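Local coordinates for glucose-6-phosphate isomerase (Chlamydia trachomatis D/UW-3/CX, PDB 6OTU), which catalyses the reversible isomerisation of glucose 6-phosphate to fructose 6-phosphate, at residues Leu49-Val63 / Arg310-Asn324. Residues are numbered along the deposited sequence; the frame is centred on the assembly and turned at random.
Sequences LSVEGFTYSYATERV and RENLPLLSAMLGVWN. With ACT (acetate ion), chain B.
L313, in the first turn of helix 313-324, pushes its two methyl branches among the inward-facing side chains of the hairpin formed by strands 49-51 and 54-57. Its CD1 presses on V51 CG1 at 3.5 Å, a tight fit for two methyls, and also reaches the F54 ring; its CD2 rests between L49 CD2 and Y56 CB. L49, with CG anti to the backbone N (chi1 168°), extends CD2 over the chain entering the helix, 3.4 Å from R310 O. Farther along, L316 CD2 packs against Y58 CE1 at 3.5 Å, the two side chains crossing at about a right angle. L320 divides its branches: CD1 lies at the edge of the Y56 ring, near its plane, while CD2 meets the methyls of V63.

A CH-pi contact closes the far end, where V63 CG1 sits over one face of W323, 3.6 Å from the centroid of the five-membered ring. W323 NE1 also gives a short but bent, weak hydrogen bond to R62 O (2.8 Å, 125°).

The stronger polar link is N324 ND2 to E61 OE1, 3.1 Å and fairly straight, reaching the carboxylate on its syn side. A water doubles this link, donating to E61 OE1 and N324 OD1 and accepting from R62 N, so both ends of the N324 amide are engaged. Another water bridges Y56 OH and S317 OG.

T55 and S57 bond through their backbones to strand 456-461, while F475 of helix 466-487 also packs on L313 and S317. Away from the sugar-phosphate pocket, this is helix-on-sheet packing, in which the axes of strand 54-57 and helix segment 313-324 run 23° from parallel: this helix packs on the hairpin edge of the mixed sheet in the alpha/beta fold of phosphoglucose isomerase.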
ATOM      1  N   LEU A  49      26.475  -7.645   6.642  1.00 34.50           N
ATOM      2  CA  LEU A  49      27.000  -6.516   7.399  1.00 34.47           C
ATOM      3  C   LEU A  49      26.200  -6.439   8.685  1.00 35.09           C
ATOM      4  O   LEU A  49      24.969  -6.379   8.653  1.00 34.72           O
ATOM      5  CB  LEU A  49      26.885  -5.206   6.602  1.00 33.19           C
ATOM      6  CG  LEU A  49      27.116  -3.862   7.313  1.00 38.35           C
ATOM      7  CD1 LEU A  49      28.476  -3.804   7.973  1.00 34.03           C
ATOM      8  CD2 LEU A  49      26.938  -2.686   6.324  1.00 36.96           C
ATOM      9  N   SER A  50      26.871  -6.482   9.822  1.00 39.99           N
ATOM     10  CA  SER A  50      26.158  -6.398  11.084  1.00 36.93           C
ATOM     11  C   SER A  50      26.788  -5.280  11.896  1.00 50.01           C
ATOM     12  O   SER A  50      27.980  -5.330  12.239  1.00 37.88           O
ATOM     13  CB  SER A  50      26.143  -7.747  11.817  1.00 51.53           C
ATOM     14  OG  SER A  50      27.112  -7.800  12.829  1.00 58.45           O
ATOM     15  N   VAL A  51      25.982  -4.255  12.163  1.00 36.54           N
ATOM     16  CA  VAL A  51      26.454  -2.985  12.692  1.00 40.81           C
ATOM     17  C   VAL A  51      25.233  -2.169  13.107  1.00 42.08           C
ATOM     18  O   VAL A  51      24.126  -2.376  12.590  1.00 35.48           O
ATOM     19  CB  VAL A  51      27.335  -2.254  11.652  1.00 35.61           C
ATOM     20  CG1 VAL A  51      26.494  -1.528  10.612  1.00 34.40           C
ATOM     21  CG2 VAL A  51      28.302  -1.306  12.327  1.00 36.94           C
ATOM     22  N   GLU A  52      25.426  -1.289  14.098  1.00 42.26           N
ATOM     23  CA  GLU A  52      24.411  -0.339  14.568  1.00 40.44           C
ATOM     24  C   GLU A  52      23.107  -1.026  14.973  1.00 39.58           C
ATOM     25  O   GLU A  52      22.013  -0.477  14.813  1.00 43.88           O
ATOM     26  CB  GLU A  52      24.159   0.748  13.518  1.00 42.36           C
ATOM     27  CG  GLU A  52      25.384   1.648  13.217  1.00 43.79           C
ATOM     28  CD  GLU A  52      25.880   2.462  14.432  1.00 56.54           C
ATOM     29  OE1 GLU A  52      27.064   2.865  14.428  1.00 60.79           O
ATOM     30  OE2 GLU A  52      25.107   2.700  15.390  1.00 56.93           O
ATOM     31  N   GLY A  53      23.225  -2.230  15.529  1.00 38.97           N
ATOM     32  CA  GLY A  53      22.071  -2.993  15.970  1.00 41.04           C
ATOM     33  C   GLY A  53      21.365  -3.812  14.905  1.00 43.96           C
ATOM     34  O   GLY A  53      20.296  -4.369  15.192  1.00 39.67           O
ATOM     35  N   PHE A  54      21.917  -3.901  13.688  1.00 36.96           N
ATOM     36  CA  PHE A  54      21.287  -4.638  12.600  1.00 36.39           C
ATOM     37  C   PHE A  54      22.250  -5.660  12.019  1.00 36.82           C
ATOM     38  O   PHE A  54      23.467  -5.502  12.084  1.00 40.33           O
ATOM     39  CB  PHE A  54      20.852  -3.746  11.434  1.00 34.84           C
ATOM     40  CG  PHE A  54      19.926  -2.645  11.804  1.00 35.26           C
ATOM     41  CD1 PHE A  54      18.557  -2.857  11.845  1.00 34.77           C
ATOM     42  CD2 PHE A  54      20.415  -1.381  12.062  1.00 37.80           C
ATOM     43  CE1 PHE A  54      17.699  -1.831  12.174  1.00 35.17           C
ATOM     44  CE2 PHE A  54      19.563  -0.344  12.388  1.00 38.21           C
ATOM     45  CZ  PHE A  54      18.199  -0.569  12.443  1.00 36.93           C
ATOM     46  N   THR A  55      21.684  -6.688  11.397  1.00 37.59           N
ATOM     47  CA  THR A  55      22.389  -7.468  10.391  1.00 36.45           C
ATOM     48  C   THR A  55      21.683  -7.284   9.055  1.00 38.92           C
ATOM     49  O   THR A  55      20.447  -7.245   8.987  1.00 40.61           O
ATOM     50  CB  THR A  55      22.477  -8.955  10.771  1.00 37.91           C
ATOM     51  OG1 THR A  55      23.086  -9.071  12.063  1.00 39.18           O
ATOM     52  CG2 THR A  55      23.316  -9.725   9.750  1.00 37.73           C
ATOM     53  N   TYR A  56      22.480  -7.121   8.006  1.00 37.22           N
ATOM     54  CA  TYR A  56      22.006  -6.939   6.641  1.00 33.28           C
ATOM     55  C   TYR A  56      22.644  -8.018   5.778  1.00 45.41           C
ATOM     56  O   TYR A  56      23.873  -8.062   5.650  1.00 43.94           O
ATOM     57  CB  TYR A  56      22.383  -5.554   6.130  1.00 32.12           C
ATOM     58  CG  TYR A  56      21.794  -5.133   4.807  1.00 31.05           C
ATOM     59  CD1 TYR A  56      20.429  -4.863   4.678  1.00 35.32           C
ATOM     60  CD2 TYR A  56      22.604  -4.970   3.683  1.00 38.48           C
ATOM     61  CE1 TYR A  56      19.891  -4.451   3.471  1.00 35.79           C
ATOM     62  CE2 TYR A  56      22.069  -4.551   2.461  1.00 29.57           C
ATOM     63  CZ  TYR A  56      20.709  -4.287   2.369  1.00 39.65           C
ATOM     64  OH  TYR A  56      20.149  -3.870   1.172  1.00 36.05           O
ATOM     65  N   SER A  57      21.817  -8.897   5.213  1.00 33.75           N
ATOM     66  CA  SER A  57      22.265  -9.983   4.345  1.00 38.26           C
ATOM     67  C   SER A  57      21.776  -9.716   2.930  1.00 37.43           C
ATOM     68  O   SER A  57      20.605  -9.393   2.730  1.00 37.84           O
ATOM     69  CB  SER A  57      21.753 -11.347   4.820  1.00 37.18           C
ATOM     70  OG  SER A  57      22.459 -12.419   4.198  1.00 46.40           O
ATOM     71  N   TYR A  58      22.676  -9.850   1.958  1.00 36.33           N
ATOM     72  CA  TYR A  58      22.351  -9.633   0.554  1.00 34.91           C
ATOM     73  C   TYR A  58      22.922 -10.748  -0.307  1.00 37.61           C
ATOM     74  O   TYR A  58      23.155 -10.536  -1.500  1.00 38.34           O
ATOM     75  CB  TYR A  58      22.868  -8.275   0.046  1.00 34.75           C
ATOM     76  CG  TYR A  58      24.323  -7.975   0.393  1.00 40.81           C
ATOM     77  CD1 TYR A  58      24.687  -7.621   1.691  1.00 31.32           C
ATOM     78  CD2 TYR A  58      25.328  -8.036  -0.574  1.00 39.85           C
ATOM     79  CE1 TYR A  58      26.006  -7.338   2.026  1.00 31.61           C
ATOM     80  CE2 TYR A  58      26.665  -7.756  -0.242  1.00 36.83           C
ATOM     81  CZ  TYR A  58      26.992  -7.406   1.065  1.00 36.68           C
ATOM     82  OH  TYR A  58      28.302  -7.115   1.420  1.00 31.99           O
ATOM     83  N   ALA A  59      23.176 -11.923   0.281  1.00 37.97           N
ATOM     84  CA  ALA A  59      23.545 -13.078  -0.520  1.00 41.80           C
ATOM     85  C   ALA A  59      22.451 -13.445  -1.526  1.00 45.90           C
ATOM     86  O   ALA A  59      22.738 -14.100  -2.534  1.00 34.36           O
ATOM     87  CB  ALA A  59      23.865 -14.259   0.402  1.00 35.74           C
ATOM     88  N   THR A  60      21.212 -13.023  -1.289  1.00 33.87           N
ATOM     89  CA  THR A  60      20.115 -13.289  -2.216  1.00 38.61           C
ATOM     90  C   THR A  60      19.880 -12.147  -3.212  1.00 34.36           C
ATOM     91  O   THR A  60      18.834 -12.115  -3.860  1.00 42.00           O
ATOM     92  CB  THR A  60      18.837 -13.587  -1.429  1.00 40.22           C
ATOM     93  OG1 THR A  60      18.635 -12.572  -0.436  1.00 38.39           O
ATOM     94  CG2 THR A  60      18.940 -14.949  -0.730  1.00 36.23           C
ATOM     95  N   GLU A  61      20.817 -11.203  -3.331  1.00 34.02           N
ATOM     96  CA  GLU A  61      20.860 -10.260  -4.447  1.00 36.75           C
ATOM     97  C   GLU A  61      21.772 -10.818  -5.531  1.00 38.21           C
ATOM     98  O   GLU A  61      22.710 -11.566  -5.247  1.00 36.77           O
ATOM     99  CB  GLU A  61      21.386  -8.887  -4.017  1.00 39.20           C
ATOM    100  CG  GLU A  61      20.614  -8.204  -2.900  1.00 34.97           C
ATOM    101  CD  GLU A  61      19.450  -7.396  -3.404  1.00 37.40           C
ATOM    102  OE1 GLU A  61      19.225  -7.366  -4.637  1.00 41.87           O
ATOM    103  OE2 GLU A  61      18.741  -6.804  -2.563  1.00 44.28           O
ATOM    104  N   ARG A  62      21.487 -10.455  -6.783  1.00 40.00           N
ATOM    105  CA  ARG A  62      22.253 -10.951  -7.932  1.00 38.44           C
ATOM    106  C   ARG A  62      23.532 -10.127  -8.100  1.00 35.79           C
ATOM    107  O   ARG A  62      23.729  -9.398  -9.076  1.00 36.08           O
ATOM    108  CB  ARG A  62      21.403 -10.917  -9.195  1.00 39.20           C
ATOM    109  CG  ARG A  62      20.165 -11.794  -9.129  1.00 38.32           C
ATOM    110  CD  ARG A  62      19.532 -11.991 -10.504  1.00 33.73           C
ATOM    111  NE  ARG A  62      20.273 -12.931 -11.336  1.00 34.30           N
ATOM    112  CZ  ARG A  62      19.916 -13.271 -12.570  1.00 34.26           C
ATOM    113  NH1 ARG A  62      18.834 -12.723 -13.107  1.00 35.20           N
ATOM    114  NH2 ARG A  62      20.637 -14.145 -13.270  1.00 33.28           N
ATOM    115  N   VAL A  63      24.420 -10.258  -7.116  1.00 37.60           N
ATOM    116  CA  VAL A  63      25.689  -9.535  -7.102  1.00 30.34           C
ATOM    117  C   VAL A  63      26.800 -10.498  -6.697  1.00 39.86           C
ATOM    118  O   VAL A  63      26.586 -11.413  -5.893  1.00 42.08           O
ATOM    119  CB  VAL A  63      25.637  -8.309  -6.161  1.00 34.75           C
ATOM    120  CG1 VAL A  63      24.692  -7.247  -6.719  1.00 28.88           C
ATOM    121  CG2 VAL A  63      25.212  -8.714  -4.751  1.00 44.53           C
ATOM    122  N   ARG A 310      30.622  -1.490   1.486  1.00 33.46           N
ATOM    123  CA  ARG A 310      30.315  -2.748   2.152  1.00 33.46           C
ATOM    124  C   ARG A 310      30.223  -2.601   3.668  1.00 38.16           C
ATOM    125  O   ARG A 310      29.636  -3.471   4.326  1.00 33.40           O
ATOM    126  CB  ARG A 310      31.345  -3.819   1.767  1.00 46.65           C
ATOM    127  CG  ARG A 310      31.008  -4.535   0.428  1.00 55.94           C
ATOM    128  CD  ARG A 310      31.961  -5.692   0.077  1.00 65.75           C
ATOM    129  NE  ARG A 310      31.598  -6.963   0.714  1.00 71.97           N
ATOM    130  CZ  ARG A 310      32.052  -7.362   1.903  1.00 79.30           C
ATOM    131  NH1 ARG A 310      32.888  -6.593   2.593  1.00 83.79           N
ATOM    132  NH2 ARG A 310      31.674  -8.527   2.411  1.00 78.36           N
ATOM    133  N   GLU A 311      30.753  -1.521   4.245  1.00 35.09           N
ATOM    134  CA  GLU A 311      30.652  -1.304   5.685  1.00 36.78           C
ATOM    135  C   GLU A 311      29.627  -0.230   6.072  1.00 43.67           C
ATOM    136  O   GLU A 311      29.672   0.259   7.204  1.00 49.87           O
ATOM    137  CB  GLU A 311      32.018  -0.943   6.257  1.00 40.54           C
ATOM    138  CG  GLU A 311      33.039  -2.045   6.128  1.00 47.80           C
ATOM    139  CD  GLU A 311      34.447  -1.574   6.460  1.00 63.02           C
ATOM    140  OE1 GLU A 311      34.608  -0.428   6.958  1.00 63.16           O
ATOM    141  OE2 GLU A 311      35.394  -2.357   6.222  1.00 70.82           O
ATOM    142  N   ASN A 312      28.681   0.106   5.181  1.00 34.16           N
ATOM    143  CA  ASN A 312      27.801   1.272   5.331  1.00 36.15           C
ATOM    144  C   ASN A 312      26.378   0.864   4.930  1.00 40.09           C
ATOM    145  O   ASN A 312      26.111   0.616   3.749  1.00 38.03           O
ATOM    146  CB  ASN A 312      28.325   2.436   4.471  1.00 32.41           C
ATOM    147  CG  ASN A 312      27.504   3.730   4.609  1.00 33.73           C
ATOM    148  OD1 ASN A 312      26.277   3.693   4.735  1.00 35.98           O
ATOM    149  ND2 ASN A 312      28.183   4.885   4.514  1.00 32.38           N
ATOM    150  N   LEU A 313      25.460   0.800   5.904  1.00 33.96           N
ATOM    151  CA  LEU A 313      24.126   0.265   5.627  1.00 39.03           C
ATOM    152  C   LEU A 313      23.373   1.082   4.578  1.00 38.82           C
ATOM    153  O   LEU A 313      23.041   0.527   3.517  1.00 36.82           O
ATOM    154  CB  LEU A 313      23.356   0.115   6.944  1.00 39.23           C
ATOM    155  CG  LEU A 313      23.902  -0.962   7.898  1.00 34.51           C
ATOM    156  CD1 LEU A 313      23.388  -0.751   9.291  1.00 31.27           C
ATOM    157  CD2 LEU A 313      23.555  -2.375   7.400  1.00 31.21           C
ATOM    158  N   PRO A 314      23.118   2.386   4.763  1.00 36.71           N
ATOM    159  CA  PRO A 314      22.352   3.105   3.734  1.00 37.40           C
ATOM    160  C   PRO A 314      23.069   3.216   2.396  1.00 30.24           C
ATOM    161  O   PRO A 314      22.402   3.208   1.353  1.00 41.40           O
ATOM    162  CB  PRO A 314      22.103   4.477   4.375  1.00 30.09           C
ATOM    163  CG  PRO A 314      23.169   4.640   5.366  1.00 30.52           C
ATOM    164  CD  PRO A 314      23.483   3.276   5.883  1.00 30.66           C
ATOM    165  N   LEU A 315      24.399   3.272   2.388  1.00 33.89           N
ATOM    166  CA  LEU A 315      25.130   3.353   1.130  1.00 35.10           C
ATOM    167  C   LEU A 315      25.060   2.039   0.357  1.00 39.25           C
ATOM    168  O   LEU A 315      24.916   2.044  -0.869  1.00 40.37           O
ATOM    169  CB  LEU A 315      26.590   3.739   1.394  1.00 31.50           C
ATOM    170  CG  LEU A 315      27.377   4.015   0.112  1.00 31.80           C
ATOM    171  CD1 LEU A 315      26.631   5.057  -0.722  1.00 31.53           C
ATOM    172  CD2 LEU A 315      28.794   4.476   0.423  1.00 32.45           C
ATOM    173  N   LEU A 316      25.184   0.905   1.052  1.00 30.95           N
ATOM    174  CA  LEU A 316      25.044  -0.389   0.391  1.00 30.92           C
ATOM    175  C   LEU A 316      23.633  -0.571  -0.150  1.00 34.31           C
ATOM    176  O   LEU A 316      23.440  -0.959  -1.306  1.00 37.50           O
ATOM    177  CB  LEU A 316      25.392  -1.516   1.369  1.00 31.17           C
ATOM    178  CG  LEU A 316      25.429  -2.977   0.916  1.00 35.39           C
ATOM    179  CD1 LEU A 316      26.170  -3.141  -0.407  1.00 34.75           C
ATOM    180  CD2 LEU A 316      26.097  -3.837   1.992  1.00 40.08           C
ATOM    181  N   SER A 317      22.629  -0.290   0.679  1.00 30.08           N
ATOM    182  CA  SER A 317      21.256  -0.464   0.238  1.00 37.30           C
ATOM    183  C   SER A 317      20.952   0.433  -0.962  1.00 30.82           C
ATOM    184  O   SER A 317      20.325  -0.008  -1.929  1.00 32.15           O
ATOM    185  CB  SER A 317      20.308  -0.198   1.401  1.00 31.45           C
ATOM    186  OG  SER A 317      19.026   0.151   0.925  1.00 38.18           O
ATOM    187  N   ALA A 318      21.476   1.665  -0.956  1.00 34.59           N
ATOM    188  CA  ALA A 318      21.312   2.554  -2.102  1.00 32.51           C
ATOM    189  C   ALA A 318      21.946   1.971  -3.364  1.00 37.35           C
ATOM    190  O   ALA A 318      21.323   1.974  -4.433  1.00 34.96           O
ATOM    191  CB  ALA A 318      21.899   3.929  -1.797  1.00 30.75           C
ATOM    192  N   MET A 319      23.185   1.457  -3.265  1.00 30.15           N
ATOM    193  CA  MET A 319      23.875   0.983  -4.469  1.00 30.41           C
ATOM    194  C   MET A 319      23.285  -0.333  -4.981  1.00 32.53           C
ATOM    195  O   MET A 319      23.167  -0.537  -6.201  1.00 34.60           O
ATOM    196  CB  MET A 319      25.377   0.840  -4.206  1.00 30.97           C
ATOM    197  CG  MET A 319      26.042   2.131  -3.789  1.00 36.84           C
ATOM    198  SD  MET A 319      25.697   3.507  -4.906  1.00 39.72           S
ATOM    199  CE  MET A 319      26.533   2.918  -6.379  1.00 37.36           C
ATOM    200  N   LEU A 320      22.884  -1.231  -4.075  1.00 31.02           N
ATOM    201  CA  LEU A 320      22.137  -2.418  -4.499  1.00 29.95           C
ATOM    202  C   LEU A 320      20.826  -2.031  -5.186  1.00 29.53           C
ATOM    203  O   LEU A 320      20.400  -2.682  -6.148  1.00 30.96           O
ATOM    204  CB  LEU A 320      21.869  -3.319  -3.295  1.00 29.93           C
ATOM    205  CG  LEU A 320      23.089  -4.029  -2.688  1.00 36.38           C
ATOM    206  CD1 LEU A 320      22.760  -4.625  -1.333  1.00 33.03           C
ATOM    207  CD2 LEU A 320      23.617  -5.102  -3.647  1.00 32.42           C
ATOM    208  N   GLY A 321      20.170  -0.970  -4.714  1.00 29.28           N
ATOM    209  CA  GLY A 321      18.973  -0.501  -5.409  1.00 32.17           C
ATOM    210  C   GLY A 321      19.284   0.018  -6.802  1.00 29.08           C
ATOM    211  O   GLY A 321      18.547  -0.250  -7.753  1.00 39.85           O
ATOM    212  N   VAL A 322      20.392   0.756  -6.937  1.00 30.95           N
ATOM    213  CA  VAL A 322      20.829   1.267  -8.236  1.00 32.19           C
ATOM    214  C   VAL A 322      21.162   0.112  -9.173  1.00 35.56           C
ATOM    215  O   VAL A 322      20.831   0.145 -10.366  1.00 36.39           O
ATOM    216  CB  VAL A 322      22.035   2.214  -8.049  1.00 37.53           C
ATOM    217  CG1 VAL A 322      22.789   2.422  -9.354  1.00 30.36           C
ATOM    218  CG2 VAL A 322      21.606   3.537  -7.422  1.00 29.86           C
ATOM    219  N   TRP A 323      21.812  -0.933  -8.640  1.00 29.95           N
ATOM    220  CA  TRP A 323      22.055  -2.155  -9.413  1.00 34.60           C
ATOM    221  C   TRP A 323      20.751  -2.740  -9.935  1.00 35.02           C
ATOM    222  O   TRP A 323      20.609  -2.995 -11.134  1.00 29.86           O
ATOM    223  CB  TRP A 323      22.804  -3.177  -8.558  1.00 30.37           C
ATOM    224  CG  TRP A 323      22.971  -4.551  -9.159  1.00 31.16           C
ATOM    225  CD1 TRP A 323      22.355  -5.706  -8.751  1.00 30.46           C
ATOM    226  CD2 TRP A 323      23.858  -4.934 -10.233  1.00 31.01           C
ATOM    227  NE1 TRP A 323      22.782  -6.765  -9.509  1.00 34.79           N
ATOM    228  CE2 TRP A 323      23.701  -6.325 -10.427  1.00 31.12           C
ATOM    229  CE3 TRP A 323      24.752  -4.231 -11.056  1.00 31.36           C
ATOM    230  CZ2 TRP A 323      24.398  -7.031 -11.417  1.00 32.08           C
ATOM    231  CZ3 TRP A 323      25.451  -4.938 -12.045  1.00 34.13           C
ATOM    232  CH2 TRP A 323      25.269  -6.324 -12.209  1.00 31.88           C
ATOM    233  N   ASN A 324      19.772  -2.924  -9.053  1.00 33.84           N
ATOM    234  CA  ASN A 324      18.499  -3.486  -9.487  1.00 29.18           C
ATOM    235  C   ASN A 324      17.765  -2.548 -10.441  1.00 33.00           C
ATOM    236  O   ASN A 324      17.233  -2.986 -11.465  1.00 29.26           O
ATOM    237  CB  ASN A 324      17.633  -3.800  -8.267  1.00 31.70           C
ATOM    238  CG  ASN A 324      18.036  -5.100  -7.575  1.00 31.56           C
ATOM    239  OD1 ASN A 324      18.523  -6.037  -8.210  1.00 32.81           O
ATOM    240  ND2 ASN A 324      17.833  -5.157  -6.266  1.00 39.29           N
TER
HETATM  241  C   ACT B 601      21.495  -8.929  15.165  1.00 56.13           C
HETATM  242  O   ACT B 601      21.895  -9.760  14.314  1.00 55.41           O
HETATM  243  OXT ACT B 601      20.302  -8.642  15.457  1.00 55.86           O
HETATM  244  CH3 ACT B 601      22.623  -8.133  15.972  1.00 52.36           C
HETATM  245  O   HOH W   1      17.614  -2.385   1.525  1.00 43.44           O
HETATM  246  O   HOH W   2      20.236  -7.976  -7.259  1.00 30.92           O